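Local coordinates for Myo-inositol 2-dehydrogenase (PDB 3EZY), which catalyses the NAD(+)-dependent oxidation of myo-inositol to scyllo-inosose and so probably serves in a myo-inositol degradation pathway, at residues D115-T120 against K294-G299; E79-C84 against E109-A114; P155-L160 against E202-A207; K131-A136 against I241-S246. All coordinates share one frame; numbering follows the deposited sequence.

Interaction 1 of 4, residues D115-T120 against K294-G299; sequences DVILFT and KNVKSG
The edge strand of the parallel NAD-binding sheet, 118-121, and the loop leading into it meet the last turns of helix 277-298 where Ile117 and Phe119 touch Asn295 and Val296. Ile117 leads with its CD1 methyl: with CG1 beside the backbone N and the chain extended beyond it (chi2 170°), CD1 lands 3.7 Å from Val296 CG2. The same methyl lies 4.1 Å from Asn295 CB, so it rests against two successive residues of the helix. Phe119 offers its ring edge instead. Asn295 OD1 sits in the ring plane, 3.4 Å from Phe119 CE1 and 3.6 Å from Phe119 CD1, with amide and ring only 26° apart; the oxygen thus faces the slightly positive C-H rim rather than the pi cloud. Both ends of this amide are held from beyond the helix, OD1 by the backbone N of Ala303 and ND2 by Glu300, which fixes the rotation of the group beside the ring. In the Rossmann fold of this domain, 118-121 is the last strand of the sheet and pairs with strand 90-94 through backbone bonds from Ile117 and Phe119; helix 277-298 packs beside this outermost strand. That helix stops just past the contact in a Schellman motif, Gly299 taking a positive phi. In its last turn Lys294 O accepts both Ser298 N and Ser298 OG, the hydroxyl at 2.9 Å, the two donors arriving from opposite faces of the carbonyl plane.

Interaction 2 of 4, residues E79-C84 against E109-A114; sequences ELVIAC and EETKKA
Glu110, whose CG lies against Ile82, has several basic partners, of which Arg106 is the strong one: OE2 forms a salt bridge with Arg106 one turn earlier and a long one, 3.9 Å, with Lys113 NZ, while OE1 has a weak, long ion pair with Lys86. Ile82 and Glu110 join helices 77-86 and 101-114 of the Rossmann fold, neighbours that pack side by side against the parallel sheet, with strand 90-94 between them in sequence. The backbones come closest here, Ile82 CA and Glu110 CA being 6.1 Å apart. What crosses between these two residues is aliphatic. Glu110 CG lies 3.9 Å from Ile82 CG2 and 4.2 Å from Ile82 CG1, so the methylene rests on both branches of the isoleucine. The glutamate chain bends at its second torsion (chi2 -80°), carrying the charge off toward its basic partners while CB and CG stay in the interface. Nearer the sheet, Val81 and Thr111 meet through methyl groups and also touch Val91 of strand 90-94. Thr111 has OG1 between its backbone N and carbonyl carbon (chi1 48°), an arrangement that lets the hydroxyl bond back to Met107 O in its own helix and leaves CG2 to face the other helix. Thr111 CG2 stands 3.9 Å from Val81 CG1.

Interaction 3 of 4, residues P155-L160 against E202-A207; sequences PAPPPL and EEIGKA
Leu160 reaches Glu203 and Ile204 with its branched end. Its CB-CG bond leaves the first turn of helix 160-164, and CG already lies 4.1 Å from Glu203 CB. Beyond the fork the two methyls straddle that same carbon: Leu160 CD1 is 3.8 Å from Glu203 CB and Leu160 CD2 3.7 Å from it. Leu160 CD2 also lies 3.9 Å from Glu203 CG, while CD1 approaches Ile204 CG1. The side chains of Leu160 and Glu203 cross at about a right angle, the leucine fork lying mainly against the aliphatic base of the glutamate. The acid chain then bends at its second torsion (chi2 -60°), and its OE2 takes a salt bridge from Lys206 NZ at 3.1 Å, on the syn side and 28° out of the carboxylate plane. A second, looser apolar touch joins Pro157 CB to Ile204 CD1 at 4.2 Å. In the Gfo/Idh/MocA C-terminal domain, the proline-rich loop after strand 145-153, with Pro159 as N-cap of helix 160-164, is thereby packed on the short helix 202-206, which links strands 189-197 and 212-219 in the chain; Ile163 of helix 160-164 also touches Ile204.

Interaction 4 of 4, residues K131-A136 against I241-S246; sequences KKLKEA and IEVFGS
This is an apolar helix-on-sheet contact in the Gfo/Idh/MocA C-terminal domain, where Leu133 of helix 128-138 packs on Ile241 and Val243 of strand 238-245 in the large mixed sheet. With CG of Leu133 anti to the backbone N (chi1 -176°), the branch point is directed to the strand and both methyls touch it. Its CD2 sits between two residues of the same strand face, 4.1 Å from Ile241 CG2 and 4.0 Å from Val243 CG2. The other methyl, Leu133 CD1, reaches the main chain as well, lying 3.7 Å from Ile241 O. That carbonyl belongs to a strand bonded on one side to strand 248-252, through Ile241 with Ala252 and Val243 with Ile250, and on the other to strand 145-153. Ile184 of helix 174-185 touches both Leu133 and Val243, and Ile250 likewise meets both, so the three-residue core extends to helix 174-185 and strand 248-252. Within helix 128-138, Lys131 NZ forms a salt bridge with Glu135 OE2, 2.7 Å away and above the carboxylate plane. Glu242 and Phe244 turn to the other face of the sheet: Glu242 forms salt bridges with Arg153 and Arg240 of a second subunit, and Phe244 has a cation-pi contact with that Arg153. With no hydrogen bond or salt bridge between 131-136 and 241-246, dispersion and the exclusion of water probably hold this contact, while Glu242 has its charged partners in the second subunit.

In the fold
From the N terminus, interaction 2 comes first: a short loop through strand 90-94 brings 79-84 against 109-114 within the Rossmann domain. It closes before interaction 1 opens, yet the two touch, since only a short turn at 115-117 separates helix 101-114 from strand 118-121, and Thr111 O probably bonds Val116 N. Interaction 1 closes last, at 294-299, and its long loop holds the other two. Inside it interaction 4 ties helix 128-138 to strand 238-245, and within that lies interaction 3, joining the loop after strand 145-153 to helix 202-206; the centres of interactions 3 and 4 are about 32 Å apart. No contacts cross. Helix 277-298 brings the chain back against the nucleotide-binding domain.

Interaction 1 of 4, residues D115-T120 against K294-G299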
loop_
_atom_site.group_PDB
_atom_site.type_symbol
_atom_site.label_atom_id
_atom_site.label_comp_id
_atom_site.label_asym_id
_atom_site.label_seq_id
_atom_site.Cartn_x
_atom_site.Cartn_y
_atom_site.Cartn_z
ATOM N N ASP A 115 0.250 -19.858 -46.281
ATOM C CA ASP A 115 1.008 -20.486 -45.220
ATOM C C ASP A 115 1.989 -19.517 -44.557
ATOM O O ASP A 115 3.136 -19.910 -44.297
ATOM C CB ASP A 115 1.788 -21.701 -45.741
ATOM C CG ASP A 115 2.266 -22.604 -44.607
ATOM O OD1 ASP A 115 1.452 -22.825 -43.679
ATOM O OD2 ASP A 115 3.423 -23.092 -44.640
ATOM N N VAL A 116 1.578 -18.269 -44.308
ATOM C CA VAL A 116 2.449 -17.340 -43.545
ATOM C C VAL A 116 1.698 -16.930 -42.287
ATOM O O VAL A 116 0.465 -16.952 -42.284
ATOM C CB VAL A 116 2.773 -16.048 -44.328
ATOM C CG1 VAL A 116 3.584 -16.363 -45.619
ATOM C CG2 VAL A 116 1.503 -15.314 -44.648
ATOM N N ILE A 117 2.444 -16.539 -41.252
ATOM C CA ILE A 117 1.912 -16.049 -39.976
ATOM C C ILE A 117 1.140 -14.751 -40.153
ATOM O O ILE A 117 1.584 -13.849 -40.858
ATOM C CB ILE A 117 3.097 -15.785 -39.002
ATOM C CG1 ILE A 117 3.754 -17.093 -38.618
ATOM C CG2 ILE A 117 2.686 -15.072 -37.759
ATOM C CD1 ILE A 117 5.068 -16.855 -37.874
ATOM N N LEU A 118 -0.007 -14.677 -39.487
ATOM C CA LEU A 118 -0.732 -13.435 -39.258
ATOM C C LEU A 118 -0.804 -13.213 -37.735
ATOM O O LEU A 118 -1.466 -13.958 -37.030
ATOM C CB LEU A 118 -2.145 -13.463 -39.858
ATOM C CG LEU A 118 -3.025 -12.226 -39.541
ATOM C CD1 LEU A 118 -2.279 -10.918 -39.874
ATOM C CD2 LEU A 118 -4.372 -12.284 -40.295
ATOM N N PHE A 119 -0.087 -12.214 -37.248
ATOM C CA PHE A 119 0.019 -11.921 -35.801
ATOM C C PHE A 119 -0.719 -10.598 -35.563
ATOM O O PHE A 119 -0.429 -9.613 -36.216
ATOM C CB PHE A 119 1.506 -11.745 -35.453
ATOM C CG PHE A 119 1.818 -11.672 -33.952
ATOM C CD1 PHE A 119 2.590 -12.663 -33.355
ATOM C CD2 PHE A 119 1.359 -10.618 -33.177
ATOM C CE1 PHE A 119 2.923 -12.616 -32.000
ATOM C CE2 PHE A 119 1.668 -10.565 -31.802
ATOM C CZ PHE A 119 2.450 -11.580 -31.230
ATOM N N THR A 120 -1.672 -10.585 -34.638
ATOM C CA THR A 120 -2.461 -9.413 -34.360
ATOM C C THR A 120 -1.812 -8.662 -33.215
ATOM O O THR A 120 -1.455 -9.266 -32.205
ATOM C CB THR A 120 -3.887 -9.787 -33.923
ATOM O OG1 THR A 120 -4.553 -10.413 -35.020
ATOM C CG2 THR A 120 -4.697 -8.516 -33.538
ATOM N N LYS A 294 10.404 -14.497 -32.604
ATOM C CA LYS A 294 10.520 -15.876 -32.135
ATOM C C LYS A 294 9.581 -16.814 -32.888
ATOM O O LYS A 294 10.004 -17.891 -33.323
ATOM C CB LYS A 294 10.192 -15.968 -30.635
ATOM C CG LYS A 294 10.285 -17.420 -30.059
ATOM C CD LYS A 294 9.906 -17.522 -28.561
ATOM C CE LYS A 294 8.403 -17.262 -28.325
ATOM N NZ LYS A 294 7.535 -18.506 -28.490
ATOM N N ASN A 295 8.310 -16.425 -33.061
ATOM C CA ASN A 295 7.363 -17.319 -33.739
ATOM C C ASN A 295 7.837 -17.534 -35.182
ATOM O O ASN A 295 7.816 -18.647 -35.701
ATOM C CB ASN A 295 5.942 -16.748 -33.821
ATOM C CG ASN A 295 5.326 -16.456 -32.468
ATOM O OD1 ASN A 295 4.509 -15.547 -32.372
ATOM N ND2 ASN A 295 5.677 -17.234 -31.438
ATOM N N VAL A 296 8.200 -16.438 -35.843
ATOM C CA VAL A 296 8.723 -16.496 -37.209
ATOM C C VAL A 296 9.967 -17.377 -37.342
ATOM O O VAL A 296 10.002 -18.294 -38.145
ATOM C CB VAL A 296 9.037 -15.100 -37.760
ATOM C CG1 VAL A 296 9.829 -15.222 -39.086
ATOM C CG2 VAL A 296 7.750 -14.334 -37.958
ATOM N N LYS A 297 10.983 -17.099 -36.546
ATOM C CA LYS A 297 12.207 -17.872 -36.598
ATOM C C LYS A 297 11.988 -19.345 -36.312
ATOM O O LYS A 297 12.697 -20.205 -36.857
ATOM C CB LYS A 297 13.222 -17.347 -35.590
ATOM C CG LYS A 297 13.878 -16.054 -35.948
ATOM C CD LYS A 297 14.810 -15.705 -34.807
ATOM C CE LYS A 297 15.501 -14.366 -34.985
ATOM N NZ LYS A 297 16.704 -14.474 -35.863
ATOM N N SER A 298 11.036 -19.638 -35.433
ATOM C CA SER A 298 10.876 -20.992 -34.928
ATOM C C SER A 298 9.759 -21.734 -35.645
ATOM O O SER A 298 9.502 -22.903 -35.354
ATOM C CB SER A 298 10.633 -20.957 -33.415
ATOM O OG SER A 298 11.646 -20.172 -32.767
ATOM N N GLY A 299 9.096 -21.064 -36.586
ATOM C CA GLY A 299 7.965 -21.664 -37.306
ATOM C C GLY A 299 6.739 -21.962 -36.445
ATOM O O GLY A 299 5.997 -22.902 -36.707
#

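Interaction 2 of 4, residues E79-C84 against E109-A114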
loop_
_atom_site.group_PDB
_atom_site.type_symbol
_atom_site.label_atom_id
_atom_site.label_comp_id
_atom_site.label_asym_id
_atom_site.label_seq_id
_atom_site.Cartn_x
_atom_site.Cartn_y
_atom_site.Cartn_z
ATOM N N GLU A 79 -5.631 -4.471 -47.362
ATOM C CA GLU A 79 -4.866 -4.532 -48.598
ATOM C C GLU A 79 -3.407 -4.953 -48.387
ATOM O O GLU A 79 -2.900 -5.807 -49.097
ATOM C CB GLU A 79 -4.896 -3.196 -49.343
ATOM C CG GLU A 79 -3.920 -3.227 -50.544
ATOM C CD GLU A 79 -3.636 -1.836 -51.106
ATOM O OE1 GLU A 79 -2.630 -1.666 -51.838
ATOM O OE2 GLU A 79 -4.424 -0.905 -50.799
ATOM N N LEU A 80 -2.734 -4.340 -47.425
ATOM C CA LEU A 80 -1.356 -4.646 -47.162
ATOM C C LEU A 80 -1.153 -6.041 -46.651
ATOM O O LEU A 80 -0.205 -6.704 -47.061
ATOM C CB LEU A 80 -0.734 -3.639 -46.185
ATOM C CG LEU A 80 -0.713 -2.225 -46.800
ATOM C CD1 LEU A 80 -0.274 -1.181 -45.778
ATOM C CD2 LEU A 80 0.212 -2.266 -48.060
ATOM N N VAL A 81 -2.004 -6.499 -45.733
ATOM C CA VAL A 81 -1.805 -7.856 -45.191
ATOM C C VAL A 81 -2.062 -8.916 -46.298
ATOM O O VAL A 81 -1.380 -9.936 -46.373
ATOM C CB VAL A 81 -2.722 -8.107 -43.975
ATOM C CG1 VAL A 81 -2.831 -9.649 -43.689
ATOM C CG2 VAL A 81 -2.195 -7.359 -42.740
ATOM N N ILE A 82 -3.065 -8.688 -47.136
ATOM C CA ILE A 82 -3.302 -9.665 -48.232
ATOM C C ILE A 82 -2.140 -9.678 -49.244
ATOM O O ILE A 82 -1.716 -10.736 -49.720
ATOM C CB ILE A 82 -4.666 -9.429 -48.926
ATOM C CG1 ILE A 82 -5.795 -9.692 -47.931
ATOM C CG2 ILE A 82 -4.792 -10.335 -50.209
ATOM C CD1 ILE A 82 -7.137 -9.256 -48.396
ATOM N N ALA A 83 -1.608 -8.500 -49.528
ATOM C CA ALA A 83 -0.393 -8.333 -50.309
ATOM C C ALA A 83 0.817 -9.057 -49.685
ATOM O O ALA A 83 1.607 -9.696 -50.401
ATOM C CB ALA A 83 -0.088 -6.808 -50.478
ATOM N N CYS A 84 1.000 -8.999 -48.362
ATOM C CA CYS A 84 2.057 -9.845 -47.771
ATOM C C CYS A 84 1.800 -11.336 -48.044
ATOM O O CYS A 84 2.741 -12.098 -48.274
ATOM C CB CYS A 84 2.198 -9.645 -46.247
ATOM S SG CYS A 84 2.674 -7.990 -45.750
ATOM N N GLU A 109 -8.090 -15.868 -44.358
ATOM C CA GLU A 109 -8.049 -16.812 -45.510
ATOM C C GLU A 109 -6.761 -16.775 -46.349
ATOM O O GLU A 109 -6.144 -17.796 -46.619
ATOM C CB GLU A 109 -9.185 -16.486 -46.467
ATOM C CG GLU A 109 -9.888 -17.696 -47.049
ATOM C CD GLU A 109 -11.304 -17.866 -46.450
ATOM O OE1 GLU A 109 -11.835 -16.843 -45.932
ATOM O OE2 GLU A 109 -11.874 -19.002 -46.513
ATOM N N GLU A 110 -6.372 -15.584 -46.790
ATOM C CA GLU A 110 -5.174 -15.438 -47.658
ATOM C C GLU A 110 -3.855 -15.775 -46.977
ATOM O O GLU A 110 -2.987 -16.454 -47.557
ATOM C CB GLU A 110 -5.122 -14.041 -48.263
ATOM C CG GLU A 110 -6.394 -13.706 -48.997
ATOM C CD GLU A 110 -6.408 -14.341 -50.386
ATOM O OE1 GLU A 110 -5.324 -14.430 -50.980
ATOM O OE2 GLU A 110 -7.487 -14.770 -50.857
ATOM N N THR A 111 -3.685 -15.340 -45.739
ATOM C CA THR A 111 -2.456 -15.687 -45.055
ATOM C C THR A 111 -2.416 -17.198 -44.839
ATOM O O THR A 111 -1.365 -17.822 -44.986
ATOM C CB THR A 111 -2.282 -14.916 -43.692
ATOM O OG1 THR A 111 -3.480 -15.001 -42.931
ATOM C CG2 THR A 111 -1.992 -13.421 -43.938
ATOM N N LYS A 112 -3.556 -17.795 -44.489
ATOM C CA LYS A 112 -3.597 -19.248 -44.274
ATOM C C LYS A 112 -3.292 -19.984 -45.576
ATOM O O LYS A 112 -2.508 -20.916 -45.601
ATOM C CB LYS A 112 -4.964 -19.672 -43.722
ATOM C CG LYS A 112 -5.056 -21.161 -43.387
ATOM C CD LYS A 112 -6.453 -21.518 -42.869
ATOM C CE LYS A 112 -6.498 -22.962 -42.355
ATOM N NZ LYS A 112 -6.909 -23.976 -43.386
ATOM N N LYS A 113 -3.895 -19.528 -46.675
ATOM C CA LYS A 113 -3.588 -20.076 -47.993
ATOM C C LYS A 113 -2.086 -19.996 -48.255
ATOM O O LYS A 113 -1.476 -20.991 -48.616
ATOM C CB LYS A 113 -4.323 -19.298 -49.087
ATOM C CG LYS A 113 -4.674 -20.115 -50.315
ATOM C CD LYS A 113 -6.193 -20.321 -50.390
ATOM C CE LYS A 113 -6.898 -19.017 -50.797
ATOM N NZ LYS A 113 -6.138 -18.330 -51.892
ATOM N N ALA A 114 -1.492 -18.810 -48.087
ATOM C CA ALA A 114 -0.056 -18.625 -48.358
ATOM C C ALA A 114 0.841 -19.336 -47.341
ATOM O O ALA A 114 2.047 -19.393 -47.501
ATOM C CB ALA A 114 0.319 -17.116 -48.433
#

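Interaction 3 of 4, residues P155-L160 against E202-A207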
loop_
_atom_site.group_PDB
_atom_site.type_symbol
_atom_site.label_atom_id
_atom_site.label_comp_id
_atom_site.label_asym_id
_atom_site.label_seq_id
_atom_site.Cartn_x
_atom_site.Cartn_y
_atom_site.Cartn_z
ATOM N N PRO A 155 -5.517 9.009 -20.514
ATOM C CA PRO A 155 -5.443 10.390 -19.996
ATOM C C PRO A 155 -6.197 11.400 -20.873
ATOM O O PRO A 155 -6.729 12.385 -20.336
ATOM C CB PRO A 155 -3.936 10.720 -19.985
ATOM C CG PRO A 155 -3.240 9.528 -20.616
ATOM C CD PRO A 155 -4.190 8.361 -20.563
ATOM N N ALA A 156 -6.286 11.154 -22.180
ATOM C CA ALA A 156 -6.983 12.090 -23.074
ATOM C C ALA A 156 -7.625 11.379 -24.248
ATOM O O ALA A 156 -7.135 10.333 -24.662
ATOM C CB ALA A 156 -5.987 13.164 -23.596
ATOM N N PRO A 157 -8.722 11.947 -24.796
ATOM C CA PRO A 157 -9.296 11.413 -26.032
ATOM C C PRO A 157 -8.377 11.676 -27.237
ATOM O O PRO A 157 -7.585 12.634 -27.195
ATOM C CB PRO A 157 -10.624 12.176 -26.187
ATOM C CG PRO A 157 -10.779 13.067 -24.931
ATOM C CD PRO A 157 -9.447 13.119 -24.257
ATOM N N PRO A 158 -8.478 10.849 -28.303
ATOM C CA PRO A 158 -7.801 11.180 -29.573
ATOM C C PRO A 158 -8.495 12.372 -30.261
ATOM O O PRO A 158 -9.522 12.850 -29.771
ATOM C CB PRO A 158 -7.975 9.934 -30.422
ATOM C CG PRO A 158 -9.018 9.114 -29.788
ATOM C CD PRO A 158 -9.226 9.577 -28.370
ATOM N N PRO A 159 -7.916 12.873 -31.372
ATOM C CA PRO A 159 -8.596 14.039 -31.956
ATOM C C PRO A 159 -9.930 13.653 -32.617
ATOM O O PRO A 159 -10.121 12.523 -33.035
ATOM C CB PRO A 159 -7.569 14.628 -32.938
ATOM C CG PRO A 159 -6.511 13.567 -33.149
ATOM C CD PRO A 159 -6.573 12.634 -31.938
ATOM N N LEU A 160 -10.861 14.586 -32.648
ATOM C CA LEU A 160 -12.141 14.378 -33.299
ATOM C C LEU A 160 -12.070 13.692 -34.653
ATOM O O LEU A 160 -12.822 12.765 -34.911
ATOM C CB LEU A 160 -12.840 15.713 -33.464
ATOM C CG LEU A 160 -14.019 16.048 -32.564
ATOM C CD1 LEU A 160 -13.951 15.297 -31.224
ATOM C CD2 LEU A 160 -14.036 17.564 -32.378
ATOM N N GLU A 202 -18.742 17.048 -25.409
ATOM C CA GLU A 202 -19.972 17.041 -26.217
ATOM C C GLU A 202 -19.713 16.775 -27.716
ATOM O O GLU A 202 -20.576 16.230 -28.400
ATOM C CB GLU A 202 -20.756 18.346 -26.024
ATOM C CG GLU A 202 -20.121 19.502 -26.783
ATOM C CD GLU A 202 -20.886 20.814 -26.605
ATOM O OE1 GLU A 202 -20.272 21.881 -26.845
ATOM O OE2 GLU A 202 -22.084 20.768 -26.205
ATOM N N GLU A 203 -18.525 17.116 -28.214
ATOM C CA GLU A 203 -18.177 16.849 -29.625
ATOM C C GLU A 203 -18.151 15.359 -29.969
ATOM O O GLU A 203 -18.566 14.954 -31.063
ATOM C CB GLU A 203 -16.848 17.501 -30.017
ATOM C CG GLU A 203 -16.882 19.043 -30.102
ATOM C CD GLU A 203 -17.894 19.580 -31.139
ATOM O OE1 GLU A 203 -17.930 19.098 -32.313
ATOM O OE2 GLU A 203 -18.671 20.494 -30.765
ATOM N N ILE A 204 -17.680 14.537 -29.026
ATOM C CA ILE A 204 -17.694 13.107 -29.195
ATOM C C ILE A 204 -19.135 12.658 -29.369
ATOM O O ILE A 204 -19.430 11.797 -30.198
ATOM C CB ILE A 204 -16.944 12.409 -28.007
ATOM C CG1 ILE A 204 -15.453 12.791 -28.067
ATOM C CG2 ILE A 204 -17.134 10.913 -27.997
ATOM C CD1 ILE A 204 -14.733 12.679 -26.742
ATOM N N GLY A 205 -20.038 13.243 -28.595
ATOM C CA GLY A 205 -21.462 12.887 -28.687
ATOM C C GLY A 205 -22.070 13.273 -30.023
ATOM O O GLY A 205 -22.830 12.509 -30.626
ATOM N N LYS A 206 -21.699 14.465 -30.491
ATOM C CA LYS A 206 -22.186 15.001 -31.757
ATOM C C LYS A 206 -21.669 14.163 -32.920
ATOM O O LYS A 206 -22.358 13.969 -33.929
ATOM C CB LYS A 206 -21.819 16.486 -31.866
ATOM C CG LYS A 206 -22.732 17.336 -30.984
ATOM C CD LYS A 206 -22.093 18.653 -30.529
ATOM C CE LYS A 206 -21.630 19.478 -31.715
ATOM N NZ LYS A 206 -21.650 20.964 -31.442
ATOM N N ALA A 207 -20.481 13.594 -32.745
ATOM C CA ALA A 207 -19.957 12.671 -33.733
ATOM C C ALA A 207 -20.589 11.286 -33.665
ATOM O O ALA A 207 -20.160 10.386 -34.389
ATOM C CB ALA A 207 -18.435 12.577 -33.613
#

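Interaction 4 of 4, residues K131-A136 against I241-S246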
loop_
_atom_site.group_PDB
_atom_site.type_symbol
_atom_site.label_atom_id
_atom_site.label_comp_id
_atom_site.label_asym_id
_atom_site.label_seq_id
_atom_site.Cartn_x
_atom_site.Cartn_y
_atom_site.Cartn_z
ATOM N N LYS A 131 0.337 -10.148 -17.918
ATOM C CA LYS A 131 0.862 -11.493 -18.195
ATOM C C LYS A 131 1.052 -12.359 -16.939
ATOM O O LYS A 131 0.693 -13.523 -16.913
ATOM C CB LYS A 131 2.203 -11.373 -18.935
ATOM C CG LYS A 131 2.845 -12.711 -19.340
ATOM C CD LYS A 131 3.828 -12.421 -20.500
ATOM C CE LYS A 131 5.004 -13.403 -20.550
ATOM N NZ LYS A 131 4.584 -14.796 -20.372
ATOM N N LYS A 132 1.654 -11.783 -15.912
ATOM C CA LYS A 132 1.843 -12.500 -14.678
ATOM C C LYS A 132 0.487 -12.881 -14.073
ATOM O O LYS A 132 0.308 -13.991 -13.548
ATOM C CB LYS A 132 2.690 -11.655 -13.705
ATOM C CG LYS A 132 2.725 -12.244 -12.312
ATOM C CD LYS A 132 4.019 -13.018 -11.952
ATOM C CE LYS A 132 4.722 -13.666 -13.101
ATOM N NZ LYS A 132 5.822 -14.552 -12.565
ATOM N N LEU A 133 -0.493 -11.983 -14.177
ATOM C CA LEU A 133 -1.825 -12.274 -13.658
ATOM C C LEU A 133 -2.482 -13.396 -14.481
ATOM O O LEU A 133 -3.067 -14.328 -13.922
ATOM C CB LEU A 133 -2.709 -11.012 -13.698
ATOM C CG LEU A 133 -4.111 -11.183 -13.086
ATOM C CD1 LEU A 133 -4.618 -9.894 -12.413
ATOM C CD2 LEU A 133 -5.115 -11.660 -14.132
ATOM N N LYS A 134 -2.386 -13.314 -15.804
ATOM C CA LYS A 134 -2.920 -14.387 -16.667
ATOM C C LYS A 134 -2.329 -15.761 -16.295
ATOM O O LYS A 134 -3.073 -16.749 -16.206
ATOM C CB LYS A 134 -2.678 -14.067 -18.151
ATOM C CG LYS A 134 -3.277 -15.087 -19.162
ATOM C CD LYS A 134 -2.220 -16.135 -19.487
ATOM C CE LYS A 134 -2.687 -17.141 -20.554
ATOM N NZ LYS A 134 -4.114 -17.572 -20.361
ATOM N N GLU A 135 -1.014 -15.824 -16.088
ATOM C CA GLU A 135 -0.339 -17.077 -15.685
ATOM C C GLU A 135 -0.817 -17.573 -14.339
ATOM O O GLU A 135 -1.161 -18.758 -14.188
ATOM C CB GLU A 135 1.173 -16.875 -15.673
ATOM C CG GLU A 135 1.703 -16.824 -17.112
ATOM C CD GLU A 135 3.109 -16.284 -17.242
ATOM O OE1 GLU A 135 3.662 -15.732 -16.272
ATOM O OE2 GLU A 135 3.659 -16.393 -18.353
ATOM N N ALA A 136 -0.881 -16.678 -13.350
ATOM C CA ALA A 136 -1.456 -17.100 -12.084
ATOM C C ALA A 136 -2.882 -17.661 -12.218
ATOM O O ALA A 136 -3.187 -18.674 -11.629
ATOM C CB ALA A 136 -1.391 -16.031 -11.018
ATOM N N ILE A 241 -6.745 -4.828 -13.736
ATOM C CA ILE A 241 -7.483 -6.069 -13.976
ATOM C C ILE A 241 -7.647 -6.795 -12.648
ATOM O O ILE A 241 -6.701 -6.888 -11.866
ATOM C CB ILE A 241 -6.720 -7.015 -14.950
ATOM C CG1 ILE A 241 -6.572 -6.336 -16.322
ATOM C CG2 ILE A 241 -7.476 -8.374 -15.016
ATOM C CD1 ILE A 241 -5.602 -7.076 -17.366
ATOM N N GLU A 242 -8.854 -7.280 -12.375
ATOM C CA GLU A 242 -9.045 -8.154 -11.239
ATOM C C GLU A 242 -9.810 -9.411 -11.667
ATOM O O GLU A 242 -10.755 -9.354 -12.482
ATOM C CB GLU A 242 -9.798 -7.401 -10.113
ATOM C CG GLU A 242 -10.242 -8.298 -9.019
ATOM C CD GLU A 242 -11.271 -7.623 -8.126
ATOM O OE1 GLU A 242 -11.257 -6.365 -8.064
ATOM O OE2 GLU A 242 -12.067 -8.365 -7.525
ATOM N N VAL A 243 -9.407 -10.540 -11.114
ATOM C CA VAL A 243 -10.173 -11.793 -11.255
ATOM C C VAL A 243 -10.533 -12.359 -9.873
ATOM O O VAL A 243 -9.656 -12.607 -9.022
ATOM C CB VAL A 243 -9.414 -12.897 -12.083
ATOM C CG1 VAL A 243 -10.334 -14.174 -12.307
ATOM C CG2 VAL A 243 -8.946 -12.334 -13.429
ATOM N N PHE A 244 -11.813 -12.625 -9.677
ATOM C CA PHE A 244 -12.249 -13.211 -8.437
ATOM C C PHE A 244 -12.755 -14.620 -8.734
ATOM O O PHE A 244 -13.500 -14.819 -9.687
ATOM C CB PHE A 244 -13.372 -12.368 -7.856
ATOM C CG PHE A 244 -14.165 -13.066 -6.789
ATOM C CD1 PHE A 244 -13.661 -13.151 -5.488
ATOM C CD2 PHE A 244 -15.431 -13.575 -7.060
ATOM C CE1 PHE A 244 -14.412 -13.778 -4.468
ATOM C CE2 PHE A 244 -16.174 -14.226 -6.048
ATOM C CZ PHE A 244 -15.656 -14.323 -4.768
ATOM N N GLY A 245 -12.338 -15.589 -7.931
ATOM C CA GLY A 245 -12.747 -16.978 -8.156
ATOM C C GLY A 245 -12.971 -17.759 -6.876
ATOM O O GLY A 245 -12.915 -17.193 -5.773
ATOM N N SER A 246 -13.170 -19.074 -7.002
ATOM C CA SER A 246 -13.541 -19.901 -5.848
ATOM C C SER A 246 -12.450 -19.973 -4.756
ATOM O O SER A 246 -12.740 -20.325 -3.596
ATOM C CB SER A 246 -13.943 -21.320 -6.312
ATOM O OG SER A 246 -12.805 -21.934 -6.879
#